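Long-range contacts in beta-lactamase Mb2281c (Mycobacterium bovis, PDB 3I7J), which probably hydrolyses beta-lactams or related amide or ester substrates, as a serine hydrolase of the beta-lactamase family: residues 160-165 / 241-245; 218-224 / 235-239; 212-216 / 232-236; 132-137 / 149-155. All coordinates share one frame; numbering follows the deposited sequence.

Contact 1 (160-165 / 241-245); sequences AGDLLR and DLALV
Arg165 and Asp241 meet end-on in a two-pronged salt bridge. NH1 of Arg165 reaches OD1 of Asp241 at 2.9 Å in a nearly straight bond (169°), and NH2 of Arg165 takes OD2 of Asp241 at 2.8 Å. Each oxygen uses its syn lone pair, and the guanidinium and carboxylate planes lie only 10° apart, so both flat groups are fixed in rotation. NH1 has a second acceptor, Leu164 O at 2.9 Å, which it approaches from above the carbonyl plane. The arginine chain folds back to get there: CG stands beside the backbone N (chi1 -67°) and a further bend at chi2 turns the guanidinium back toward Leu164 O and the carboxylate.

Next to the ion pair the contact turns apolar. Leu164 brings CD1 to 3.8 Å from Asp241 OD1, while its CD2 leans toward Ala243. One turn earlier the two small residues Ala160 and Ala243 meet methyl to methyl, CB to CB at 3.8 Å, and Val245 CG2 flanks the same Ala160 methyl.

Asp241 belongs to a G1 beta bulge, where it and Leu242 both face Asp237. Segments 160-164 and 242-245 run nearly antiparallel, their axes 8.7 Å apart, so helix 153-164 lies along one face of the large antiparallel sheet; on the opposite face of strand 242-248, Leu242 and Leu244 touch helix 256-271.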
loop_
_atom_site.group_PDB
_atom_site.type_symbol
_atom_site.label_atom_id
_atom_site.label_comp_id
_atom_site.label_asym_id
_atom_site.label_seq_id
_atom_site.Cartn_x
_atom_site.Cartn_y
_atom_site.Cartn_z
ATOM N N ALA A 160 5.355 -2.137 8.330
ATOM C CA ALA A 160 6.379 -1.274 7.738
ATOM C C ALA A 160 7.762 -1.886 7.960
ATOM O O ALA A 160 8.668 -1.708 7.145
ATOM C CB ALA A 160 6.316 0.126 8.363
ATOM N N GLY A 161 7.915 -2.610 9.068
ATOM C CA GLY A 161 9.186 -3.245 9.357
ATOM C C GLY A 161 9.492 -4.310 8.319
ATOM O O GLY A 161 10.634 -4.479 7.884
ATOM N N ASP A 162 8.453 -5.027 7.907
ATOM C CA ASP A 162 8.597 -6.082 6.917
ATOM C C ASP A 162 8.905 -5.465 5.551
ATOM O O ASP A 162 9.569 -6.081 4.717
ATOM C CB ASP A 162 7.309 -6.905 6.849
ATOM C CG ASP A 162 7.477 -8.184 6.067
ATOM O OD1 ASP A 162 8.250 -9.052 6.514
ATOM O OD2 ASP A 162 6.840 -8.327 5.006
ATOM N N LEU A 163 8.426 -4.245 5.326
ATOM C CA LEU A 163 8.669 -3.564 4.051
ATOM C C LEU A 163 10.075 -2.958 3.987
ATOM O O LEU A 163 10.590 -2.666 2.911
ATOM C CB LEU A 163 7.621 -2.465 3.837
ATOM C CG LEU A 163 6.170 -2.947 3.751
ATOM C CD1 LEU A 163 5.219 -1.762 3.535
ATOM C CD2 LEU A 163 6.046 -3.938 2.604
ATOM N N LEU A 164 10.687 -2.791 5.154
ATOM C CA LEU A 164 12.020 -2.215 5.281
ATOM C C LEU A 164 13.066 -3.327 5.207
ATOM O O LEU A 164 14.107 -3.178 4.569
ATOM C CB LEU A 164 12.099 -1.484 6.620
ATOM C CG LEU A 164 12.757 -0.110 6.770
ATOM C CD1 LEU A 164 12.453 0.797 5.595
ATOM C CD2 LEU A 164 12.262 0.511 8.077
ATOM N N ARG A 165 12.764 -4.437 5.875
ATOM C CA ARG A 165 13.611 -5.633 5.925
ATOM C C ARG A 165 12.665 -6.818 5.720
ATOM O O ARG A 165 12.163 -7.388 6.683
ATOM C CB ARG A 165 14.286 -5.746 7.299
ATOM C CG ARG A 165 15.304 -4.655 7.593
ATOM C CD ARG A 165 16.499 -4.779 6.664
ATOM N NE ARG A 165 17.533 -3.777 6.943
ATOM C CZ ARG A 165 17.472 -2.508 6.556
ATOM N NH1 ARG A 165 16.423 -2.070 5.866
ATOM N NH2 ARG A 165 18.461 -1.682 6.859
ATOM N N ASP A 241 15.897 4.729 4.286
ATOM C CA ASP A 241 15.747 3.532 5.113
ATOM C C ASP A 241 14.857 3.939 6.286
ATOM O O ASP A 241 15.199 3.734 7.451
ATOM C CB ASP A 241 17.115 3.040 5.616
ATOM C CG ASP A 241 17.138 1.543 5.904
ATOM O OD1 ASP A 241 16.272 0.811 5.374
ATOM O OD2 ASP A 241 18.035 1.083 6.644
ATOM N N LEU A 242 13.716 4.538 5.962
ATOM C CA LEU A 242 12.767 4.991 6.971
ATOM C C LEU A 242 11.340 4.737 6.481
ATOM O O LEU A 242 11.089 4.680 5.276
ATOM C CB LEU A 242 12.968 6.489 7.216
ATOM C CG LEU A 242 13.231 7.034 8.622
ATOM C CD1 LEU A 242 14.296 6.227 9.338
ATOM C CD2 LEU A 242 13.653 8.491 8.492
ATOM N N ALA A 243 10.408 4.592 7.418
ATOM C CA ALA A 243 9.009 4.366 7.079
ATOM C C ALA A 243 8.135 5.274 7.931
ATOM O O ALA A 243 8.473 5.590 9.074
ATOM C CB ALA A 243 8.632 2.910 7.321
ATOM N N LEU A 244 7.012 5.703 7.372
ATOM C CA LEU A 244 6.099 6.560 8.109
ATOM C C LEU A 244 4.688 6.057 7.935
ATOM O O LEU A 244 4.250 5.790 6.820
ATOM C CB LEU A 244 6.189 8.015 7.620
ATOM C CG LEU A 244 5.115 8.974 8.161
ATOM C CD1 LEU A 244 5.190 9.060 9.680
ATOM C CD2 LEU A 244 5.301 10.353 7.536
ATOM N N VAL A 245 3.990 5.906 9.050
ATOM C CA VAL A 245 2.608 5.458 9.034
ATOM C C VAL A 245 1.751 6.553 9.664
ATOM O O VAL A 245 2.048 7.013 10.767
ATOM C CB VAL A 245 2.416 4.167 9.865
ATOM C CG1 VAL A 245 0.937 3.935 10.116
ATOM C CG2 VAL A 245 3.010 2.963 9.123
#

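Contact 2 (218-224 / 235-239); sequences CNSTRTF and WVDPK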
loop_
_atom_site.group_PDB
_atom_site.type_symbol
_atom_site.label_atom_id
_atom_site.label_comp_id
_atom_site.label_asym_id
_atom_site.label_seq_id
_atom_site.Cartn_x
_atom_site.Cartn_y
_atom_site.Cartn_z
ATOM N N CYS A 218 11.130 15.570 -0.237
ATOM C CA CYS A 218 12.442 14.988 -0.027
ATOM C C CYS A 218 12.466 13.456 -0.056
ATOM O O CYS A 218 13.535 12.844 0.020
ATOM C CB CYS A 218 13.035 15.525 1.278
ATOM S SG CYS A 218 13.378 17.314 1.218
ATOM N N ASN A 219 11.298 12.830 -0.164
ATOM C CA ASN A 219 11.260 11.376 -0.248
ATOM C C ASN A 219 11.972 11.007 -1.545
ATOM O O ASN A 219 11.879 11.736 -2.529
ATOM C CB ASN A 219 9.808 10.874 -0.265
ATOM C CG ASN A 219 9.260 10.629 1.139
ATOM O OD1 ASN A 219 9.760 9.767 1.869
ATOM N ND2 ASN A 219 8.243 11.388 1.525
ATOM N N SER A 220 12.705 9.897 -1.548
ATOM C CA SER A 220 13.425 9.489 -2.755
ATOM C C SER A 220 12.441 8.944 -3.782
ATOM O O SER A 220 11.312 8.585 -3.436
ATOM C CB SER A 220 14.437 8.396 -2.433
ATOM O OG SER A 220 13.755 7.200 -2.122
ATOM N N THR A 221 12.876 8.867 -5.039
ATOM C CA THR A 221 12.030 8.349 -6.110
ATOM C C THR A 221 11.690 6.872 -5.892
ATOM O O THR A 221 10.734 6.362 -6.474
ATOM C CB THR A 221 12.715 8.500 -7.508
ATOM O OG1 THR A 221 14.020 7.909 -7.467
ATOM C CG2 THR A 221 12.833 9.970 -7.905
ATOM N N ARG A 222 12.459 6.186 -5.050
ATOM C CA ARG A 222 12.205 4.766 -4.774
ATOM C C ARG A 222 11.173 4.533 -3.666
ATOM O O ARG A 222 10.812 3.392 -3.370
ATOM C CB ARG A 222 13.510 4.064 -4.404
ATOM C CG ARG A 222 14.518 3.983 -5.538
ATOM C CD ARG A 222 15.875 3.592 -4.987
ATOM N NE ARG A 222 15.848 2.306 -4.290
ATOM C CZ ARG A 222 16.749 1.942 -3.384
ATOM N NH1 ARG A 222 17.736 2.774 -3.071
ATOM N NH2 ARG A 222 16.668 0.751 -2.800
ATOM N N THR A 223 10.717 5.617 -3.052
ATOM C CA THR A 223 9.717 5.539 -1.994
ATOM C C THR A 223 8.482 4.809 -2.539
ATOM O O THR A 223 8.071 5.047 -3.671
ATOM C CB THR A 223 9.323 6.959 -1.522
ATOM O OG1 THR A 223 10.500 7.651 -1.076
ATOM C CG2 THR A 223 8.310 6.891 -0.369
ATOM N N PHE A 224 7.908 3.912 -1.735
ATOM C CA PHE A 224 6.728 3.147 -2.142
ATOM C C PHE A 224 5.780 3.002 -0.950
ATOM O O PHE A 224 6.190 3.196 0.193
ATOM C CB PHE A 224 7.151 1.761 -2.666
ATOM C CG PHE A 224 7.797 0.880 -1.623
ATOM C CD1 PHE A 224 7.020 0.075 -0.789
ATOM C CD2 PHE A 224 9.182 0.870 -1.466
ATOM C CE1 PHE A 224 7.616 -0.730 0.184
ATOM C CE2 PHE A 224 9.794 0.070 -0.495
ATOM C CZ PHE A 224 9.007 -0.732 0.330
ATOM N N TRP A 235 4.328 5.033 3.770
ATOM C CA TRP A 235 5.387 5.075 2.787
ATOM C C TRP A 235 6.644 4.550 3.441
ATOM O O TRP A 235 6.833 4.660 4.656
ATOM C CB TRP A 235 5.596 6.479 2.172
ATOM C CG TRP A 235 5.946 7.629 3.089
ATOM C CD1 TRP A 235 5.176 8.734 3.333
ATOM C CD2 TRP A 235 7.187 7.852 3.772
ATOM N NE1 TRP A 235 5.863 9.631 4.113
ATOM C CE2 TRP A 235 7.101 9.116 4.397
ATOM C CE3 TRP A 235 8.368 7.111 3.911
ATOM C CZ2 TRP A 235 8.154 9.658 5.156
ATOM C CZ3 TRP A 235 9.413 7.646 4.664
ATOM C CH2 TRP A 235 9.298 8.907 5.274
ATOM N N VAL A 236 7.474 3.935 2.611
ATOM C CA VAL A 236 8.731 3.340 3.028
ATOM C C VAL A 236 9.739 3.914 2.057
ATOM O O VAL A 236 9.559 3.809 0.849
ATOM C CB VAL A 236 8.686 1.806 2.856
ATOM C CG1 VAL A 236 9.954 1.170 3.402
ATOM C CG2 VAL A 236 7.451 1.247 3.552
ATOM N N ASP A 237 10.789 4.537 2.571
ATOM C CA ASP A 237 11.794 5.119 1.696
ATOM C C ASP A 237 13.064 4.281 1.840
ATOM O O ASP A 237 13.759 4.380 2.844
ATOM C CB ASP A 237 12.045 6.574 2.112
ATOM C CG ASP A 237 12.913 7.320 1.126
ATOM O OD1 ASP A 237 13.864 6.703 0.596
ATOM O OD2 ASP A 237 12.657 8.524 0.897
ATOM N N PRO A 238 13.379 3.437 0.840
ATOM C CA PRO A 238 14.571 2.580 0.878
ATOM C C PRO A 238 15.891 3.342 0.914
ATOM O O PRO A 238 16.902 2.806 1.360
ATOM C CB PRO A 238 14.454 1.747 -0.398
ATOM C CG PRO A 238 13.007 1.806 -0.744
ATOM C CD PRO A 238 12.628 3.221 -0.407
ATOM N N LYS A 239 15.888 4.578 0.426
ATOM C CA LYS A 239 17.106 5.373 0.414
ATOM C C LYS A 239 17.359 5.945 1.802
ATOM O O LYS A 239 18.485 5.915 2.302
ATOM C CB LYS A 239 17.011 6.506 -0.615
ATOM C CG LYS A 239 18.303 7.309 -0.770
ATOM C CD LYS A 239 18.184 8.421 -1.807
ATOM C CE LYS A 239 18.016 7.880 -3.230
ATOM N NZ LYS A 239 19.232 7.204 -3.763
HETATM O O HOH W 1 14.755 10.177 1.437
#
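The turn from Ser220 to Thr223, a type I beta turn leading into strand 224-228, is pinned to the end of strand 232-237 by the carboxylate of Asp237. Ser220 N gives a straight bond (170°) to Asp237 OD2 at 2.8 Å, arriving on the syn side but well out of the carboxylate plane. Ser220 OG donates to Asp237 OD1, also at 2.8 Å, from above that plane; with chi1 at 70° the hydroxyl sits between its own backbone N and carbonyl carbon, turned to the acid. OD1 also accepts from Lys239 N, closing an Asx turn, and from Ala240 N, while a water links OD2 to Cys218 O. The bonds of Asp237 thus reach both the turn and the residues that follow the strand. Within the turn, Thr223 OG1 donates to Ser220 O at 2.7 Å, and that carbonyl accepts from Thr223 N as well.

Beyond the turn the chain becomes a sheet strand: Phe224 and Val236 form an antiparallel hydrogen-bonded pair, Val236 N to Phe224 O being 2.8 Å. On the Phe224 side of the sheet, Val236 CB lies over one face of the phenyl ring in a CH-pi contact, 3.9 Å from its centroid, and Pro238 CG meets the ring edge at CE2. The other side of Pro238 is taken by Arg222, whose guanidinium lays one face on CB, 3.4 Å from NH2. On the other face of the strand from Val236, Asn219 sets its amide steeply over one face of the Trp235 indole, whose NE1 is bonded to Ser264 OG of helix 256-271.

Contact 3 (212-216 / 232-236); sequences PHWTG and GFIWV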
loop_
_atom_site.group_PDB
_atom_site.type_symbol
_atom_site.label_atom_id
_atom_site.label_comp_id
_atom_site.label_asym_id
_atom_site.label_seq_id
_atom_site.Cartn_x
_atom_site.Cartn_y
_atom_site.Cartn_z
ATOM N N PRO A 212 1.689 16.958 -8.112
ATOM C CA PRO A 212 1.824 16.942 -6.653
ATOM C C PRO A 212 1.700 15.499 -6.162
ATOM O O PRO A 212 1.285 14.625 -6.924
ATOM C CB PRO A 212 0.668 17.822 -6.200
ATOM C CG PRO A 212 -0.390 17.491 -7.196
ATOM C CD PRO A 212 0.371 17.477 -8.512
ATOM N N HIS A 213 2.056 15.248 -4.904
ATOM C CA HIS A 213 1.993 13.891 -4.351
ATOM C C HIS A 213 1.704 13.930 -2.854
ATOM O O HIS A 213 1.760 14.993 -2.238
ATOM C CB HIS A 213 3.324 13.166 -4.595
ATOM C CG HIS A 213 3.225 11.671 -4.510
ATOM N ND1 HIS A 213 2.469 10.930 -5.389
ATOM C CD2 HIS A 213 3.782 10.784 -3.651
ATOM C CE1 HIS A 213 2.563 9.649 -5.076
ATOM N NE2 HIS A 213 3.353 9.534 -4.026
ATOM N N TRP A 214 1.396 12.778 -2.266
ATOM C CA TRP A 214 1.112 12.731 -0.838
ATOM C C TRP A 214 2.379 12.604 0.002
ATOM O O TRP A 214 2.365 12.934 1.189
ATOM C CB TRP A 214 0.135 11.592 -0.510
ATOM C CG TRP A 214 0.476 10.267 -1.132
ATOM C CD1 TRP A 214 0.215 9.864 -2.413
ATOM C CD2 TRP A 214 1.143 9.174 -0.493
ATOM N NE1 TRP A 214 0.681 8.581 -2.608
ATOM C CE2 TRP A 214 1.255 8.137 -1.447
ATOM C CE3 TRP A 214 1.662 8.972 0.796
ATOM C CZ2 TRP A 214 1.861 6.911 -1.152
ATOM C CZ3 TRP A 214 2.265 7.754 1.087
ATOM C CH2 TRP A 214 2.359 6.740 0.115
ATOM N N THR A 215 3.474 12.134 -0.599
ATOM C CA THR A 215 4.734 12.010 0.137
ATOM C C THR A 215 5.447 13.368 0.197
ATOM O O THR A 215 4.945 14.369 -0.323
ATOM C CB THR A 215 5.692 10.965 -0.509
ATOM O OG1 THR A 215 5.981 11.339 -1.863
ATOM C CG2 THR A 215 5.065 9.582 -0.490
ATOM N N GLY A 216 6.609 13.408 0.842
ATOM C CA GLY A 216 7.334 14.662 0.956
ATOM C C GLY A 216 8.178 14.973 -0.266
ATOM O O GLY A 216 8.458 14.086 -1.074
ATOM N N GLY A 232 -5.485 8.070 5.581
ATOM C CA GLY A 232 -4.358 7.372 6.174
ATOM C C GLY A 232 -3.360 7.026 5.082
ATOM O O GLY A 232 -3.714 7.026 3.905
ATOM N N PHE A 233 -2.115 6.746 5.447
ATOM C CA PHE A 233 -1.128 6.398 4.447
ATOM C C PHE A 233 0.102 5.716 5.035
ATOM O O PHE A 233 0.327 5.719 6.249
ATOM C CB PHE A 233 -0.684 7.645 3.655
ATOM C CG PHE A 233 0.223 8.590 4.423
ATOM C CD1 PHE A 233 1.546 8.250 4.711
ATOM C CD2 PHE A 233 -0.245 9.836 4.828
ATOM C CE1 PHE A 233 2.388 9.145 5.391
ATOM C CE2 PHE A 233 0.585 10.734 5.507
ATOM C CZ PHE A 233 1.903 10.389 5.789
ATOM N N ILE A 234 0.895 5.124 4.155
ATOM C CA ILE A 234 2.120 4.483 4.566
ATOM C C ILE A 234 3.130 4.577 3.438
ATOM O O ILE A 234 2.818 4.298 2.283
ATOM C CB ILE A 234 1.907 2.988 4.930
ATOM C CG1 ILE A 234 3.264 2.336 5.241
ATOM C CG2 ILE A 234 1.231 2.236 3.774
ATOM C CD1 ILE A 234 3.150 0.899 5.774
ATOM N N TRP A 235 4.328 5.033 3.770
ATOM C CA TRP A 235 5.387 5.075 2.787
ATOM C C TRP A 235 6.644 4.550 3.441
ATOM O O TRP A 235 6.833 4.660 4.656
ATOM C CB TRP A 235 5.596 6.479 2.172
ATOM C CG TRP A 235 5.946 7.629 3.089
ATOM C CD1 TRP A 235 5.176 8.734 3.333
ATOM C CD2 TRP A 235 7.187 7.852 3.772
ATOM N NE1 TRP A 235 5.863 9.631 4.113
ATOM C CE2 TRP A 235 7.101 9.116 4.397
ATOM C CE3 TRP A 235 8.368 7.111 3.911
ATOM C CZ2 TRP A 235 8.154 9.658 5.156
ATOM C CZ3 TRP A 235 9.413 7.646 4.664
ATOM C CH2 TRP A 235 9.298 8.907 5.274
ATOM N N VAL A 236 7.474 3.935 2.611
ATOM C CA VAL A 236 8.731 3.340 3.028
ATOM C C VAL A 236 9.739 3.914 2.057
ATOM O O VAL A 236 9.559 3.809 0.849
ATOM C CB VAL A 236 8.686 1.806 2.856
ATOM C CG1 VAL A 236 9.954 1.170 3.402
ATOM C CG2 VAL A 236 7.451 1.247 3.552
#
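Aromatic contact dominates where Trp214 meets Phe233. The six-membered ring of Trp214 and the phenyl ring lie with centroids 5.5 Å apart and planes inclined at 49°, Trp214 CZ3 coming to 3.7 Å from Phe233 CD1. Trp214 carries its indole out toward the strand, with CG between the backbone N and the carbonyl carbon (chi1 48°), and the far corner of the benzo ring abuts both Phe233 and Trp235, while those two rings meet each other nearly parallel.

Apolar packing extends the contact to Trp235. Trp214 CZ3 is also 3.7 Å from Trp235 CB and approaches the edge of that indole near its plane, and Thr215 CG2 adds a methyl 3.9 Å from Trp235 CD1.

No hydrogen bond crosses between the segments. Ile234 O lies at the rim of the Trp214 ring, near its plane and 3.3 Å from CH2. Trp214 NE1 bonds to Glu205 OE1, which holds the indole from its pyrrole side.

With Phe227 against Trp214 and Trp260 edge-to-face with Phe233, these residues form an aromatic cluster that packs the loop before strand 224-228 against the face of the large antiparallel sheet that also carries helix 256-271.

Contact 4 (132-137 / 149-155); sequences GMVTTR and ATSTVAD
Asp155 pushes its side chain into the bend formed by Met133, Thr135 and Thr136. Its CB lies 3.3 Å from Thr136 OG1 and packs against CG of the selenomethionine Met133, the two side chains sliding by each other in opposite directions. CG, held beside the backbone N (chi1 -87°), carries the carboxylate past Met133 CA. OD2 takes Thr135 N on its syn lone pair at 2.9 Å and Thr136 OG1 on its anti lone pair at 2.7 Å, so two donors grip it from different sides. OD1 accepts from a water that also meets Thr135 OG1.

A relay follows from the threonine: Ser151 OG donates to Thr136 OG1 at 2.7 Å, and Thr136 OG1 in turn donates to the acid, which gives the buried hydroxyl a bond in each direction. Beside it, the methyl groups of Thr135 and Thr152 touch, CG2 to CG2 at 3.6 Å. Farther along, Arg137 and Thr150 form an antiparallel hydrogen-bonded pair, with Arg137 N to Thr150 O 3.0 Å and Thr150 N to Arg137 O 2.9 Å, joining strands 137-138 and 149-151.

Gly132 closes helix 119-131 in a Schellman motif, and Asp155 ties the loop that follows to the first turn of helix 153-164. Thr152 OG1 accepts from Asp155 N, an N-capped helix start beside a small three-stranded antiparallel sheet.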
loop_
_atom_site.group_PDB
_atom_site.type_symbol
_atom_site.label_atom_id
_atom_site.label_comp_id
_atom_site.label_asym_id
_atom_site.label_seq_id
_atom_site.Cartn_x
_atom_site.Cartn_y
_atom_site.Cartn_z
ATOM N N GLY A 132 2.596 -10.887 13.802
ATOM C CA GLY A 132 1.992 -10.507 15.067
ATOM C C GLY A 132 0.949 -9.405 14.981
ATOM O O GLY A 132 0.686 -8.729 15.976
HETATM N N MSE A 133 0.364 -9.212 13.800
HETATM C CA MSE A 133 -0.670 -8.197 13.591
HETATM C C MSE A 133 -2.029 -8.712 14.049
HETATM O O MSE A 133 -2.901 -9.010 13.228
HETATM C CB MSE A 133 -0.731 -7.832 12.109
HETATM C CG MSE A 133 0.349 -6.845 11.702
HETATM SE SE MSE A 133 0.857 -6.852 9.815
HETATM C CE MSE A 133 2.740 -6.645 10.096
ATOM N N VAL A 134 -2.223 -8.782 15.362
ATOM C CA VAL A 134 -3.467 -9.312 15.910
ATOM C C VAL A 134 -4.679 -8.378 15.950
ATOM O O VAL A 134 -5.745 -8.749 16.441
ATOM C CB VAL A 134 -3.223 -9.910 17.326
ATOM C CG1 VAL A 134 -2.220 -11.051 17.225
ATOM C CG2 VAL A 134 -2.702 -8.840 18.282
ATOM N N THR A 135 -4.537 -7.172 15.420
ATOM C CA THR A 135 -5.664 -6.251 15.405
ATOM C C THR A 135 -5.865 -5.732 13.981
ATOM O O THR A 135 -6.304 -4.598 13.759
ATOM C CB THR A 135 -5.435 -5.089 16.382
ATOM O OG1 THR A 135 -5.010 -5.621 17.640
ATOM C CG2 THR A 135 -6.717 -4.306 16.597
ATOM N N THR A 136 -5.525 -6.582 13.019
ATOM C CA THR A 136 -5.669 -6.262 11.606
ATOM C C THR A 136 -6.580 -7.298 10.967
ATOM O O THR A 136 -6.384 -8.498 11.146
ATOM C CB THR A 136 -4.320 -6.308 10.868
ATOM O OG1 THR A 136 -3.447 -5.299 11.391
ATOM C CG2 THR A 136 -4.530 -6.071 9.386
ATOM N N ARG A 137 -7.581 -6.846 10.227
ATOM C CA ARG A 137 -8.468 -7.795 9.583
ATOM C C ARG A 137 -9.133 -7.249 8.334
ATOM O O ARG A 137 -9.242 -6.038 8.137
ATOM C CB ARG A 137 -9.528 -8.273 10.575
ATOM C CG ARG A 137 -10.428 -7.177 11.109
ATOM C CD ARG A 137 -11.306 -7.725 12.223
ATOM N NE ARG A 137 -11.972 -8.959 11.815
ATOM C CZ ARG A 137 -12.704 -9.721 12.620
ATOM N NH1 ARG A 137 -12.871 -9.376 13.892
ATOM N NH2 ARG A 137 -13.263 -10.833 12.153
ATOM N N ALA A 149 -9.864 -3.341 4.679
ATOM C CA ALA A 149 -9.074 -3.699 5.846
ATOM C C ALA A 149 -9.166 -2.663 6.966
ATOM O O ALA A 149 -9.381 -1.467 6.741
ATOM C CB ALA A 149 -7.623 -3.916 5.454
ATOM N N THR A 150 -9.003 -3.167 8.179
ATOM C CA THR A 150 -9.047 -2.383 9.395
ATOM C C THR A 150 -7.753 -2.724 10.146
ATOM O O THR A 150 -7.334 -3.879 10.159
ATOM C CB THR A 150 -10.302 -2.795 10.220
ATOM O OG1 THR A 150 -11.380 -1.898 9.930
ATOM C CG2 THR A 150 -10.021 -2.799 11.679
ATOM N N SER A 151 -7.115 -1.733 10.762
ATOM C CA SER A 151 -5.871 -1.985 11.479
ATOM C C SER A 151 -5.528 -0.850 12.443
ATOM O O SER A 151 -6.298 0.103 12.601
ATOM C CB SER A 151 -4.732 -2.186 10.466
ATOM O OG SER A 151 -3.552 -2.650 11.096
ATOM N N THR A 152 -4.362 -0.962 13.078
ATOM C CA THR A 152 -3.874 0.026 14.047
ATOM C C THR A 152 -2.489 0.497 13.642
ATOM O O THR A 152 -1.821 -0.159 12.852
ATOM C CB THR A 152 -3.735 -0.602 15.442
ATOM O OG1 THR A 152 -2.742 -1.639 15.389
ATOM C CG2 THR A 152 -5.058 -1.201 15.901
ATOM N N VAL A 153 -2.046 1.631 14.181
ATOM C CA VAL A 153 -0.716 2.120 13.835
ATOM C C VAL A 153 0.352 1.128 14.308
ATOM O O VAL A 153 1.372 0.944 13.642
ATOM C CB VAL A 153 -0.445 3.519 14.441
ATOM C CG1 VAL A 153 0.996 3.949 14.157
ATOM C CG2 VAL A 153 -1.407 4.529 13.828
ATOM N N ALA A 154 0.113 0.484 15.448
ATOM C CA ALA A 154 1.054 -0.496 15.993
ATOM C C ALA A 154 1.244 -1.666 15.029
ATOM O O ALA A 154 2.369 -2.110 14.786
ATOM C CB ALA A 154 0.556 -1.015 17.343
ATOM N N ASP A 155 0.134 -2.181 14.504
ATOM C CA ASP A 155 0.178 -3.291 13.555
ATOM C C ASP A 155 0.828 -2.840 12.246
ATOM O O ASP A 155 1.643 -3.562 11.669
ATOM C CB ASP A 155 -1.234 -3.817 13.262
ATOM C CG ASP A 155 -1.686 -4.870 14.249
ATOM O OD1 ASP A 155 -1.045 -5.006 15.318
ATOM O OD2 ASP A 155 -2.694 -5.556 13.960
HETATM O O HOH W 2 -2.397 -5.547 17.513
#

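In the fold
From the N terminus, contact 4 closes first, joining the chain after helix 119-131 to strand 149-151 and the start of helix 153-164. The same helix then ends in contact 1, whose long loop runs on to strand 242-248 and encloses both remaining contacts. Contacts 2 and 3 return to strand 232-237 and share Trp235 and Val236; the loop of contact 3 opens earlier and surrounds most of that of contact 2. Contact 1 touches both through neighbouring strands of the large sheet, and Val245 meets Val153 of contact 4. Contacts 2 and 4 stay apart, nearest atoms about 11 Å, linked through helix 153-164 and the sheet.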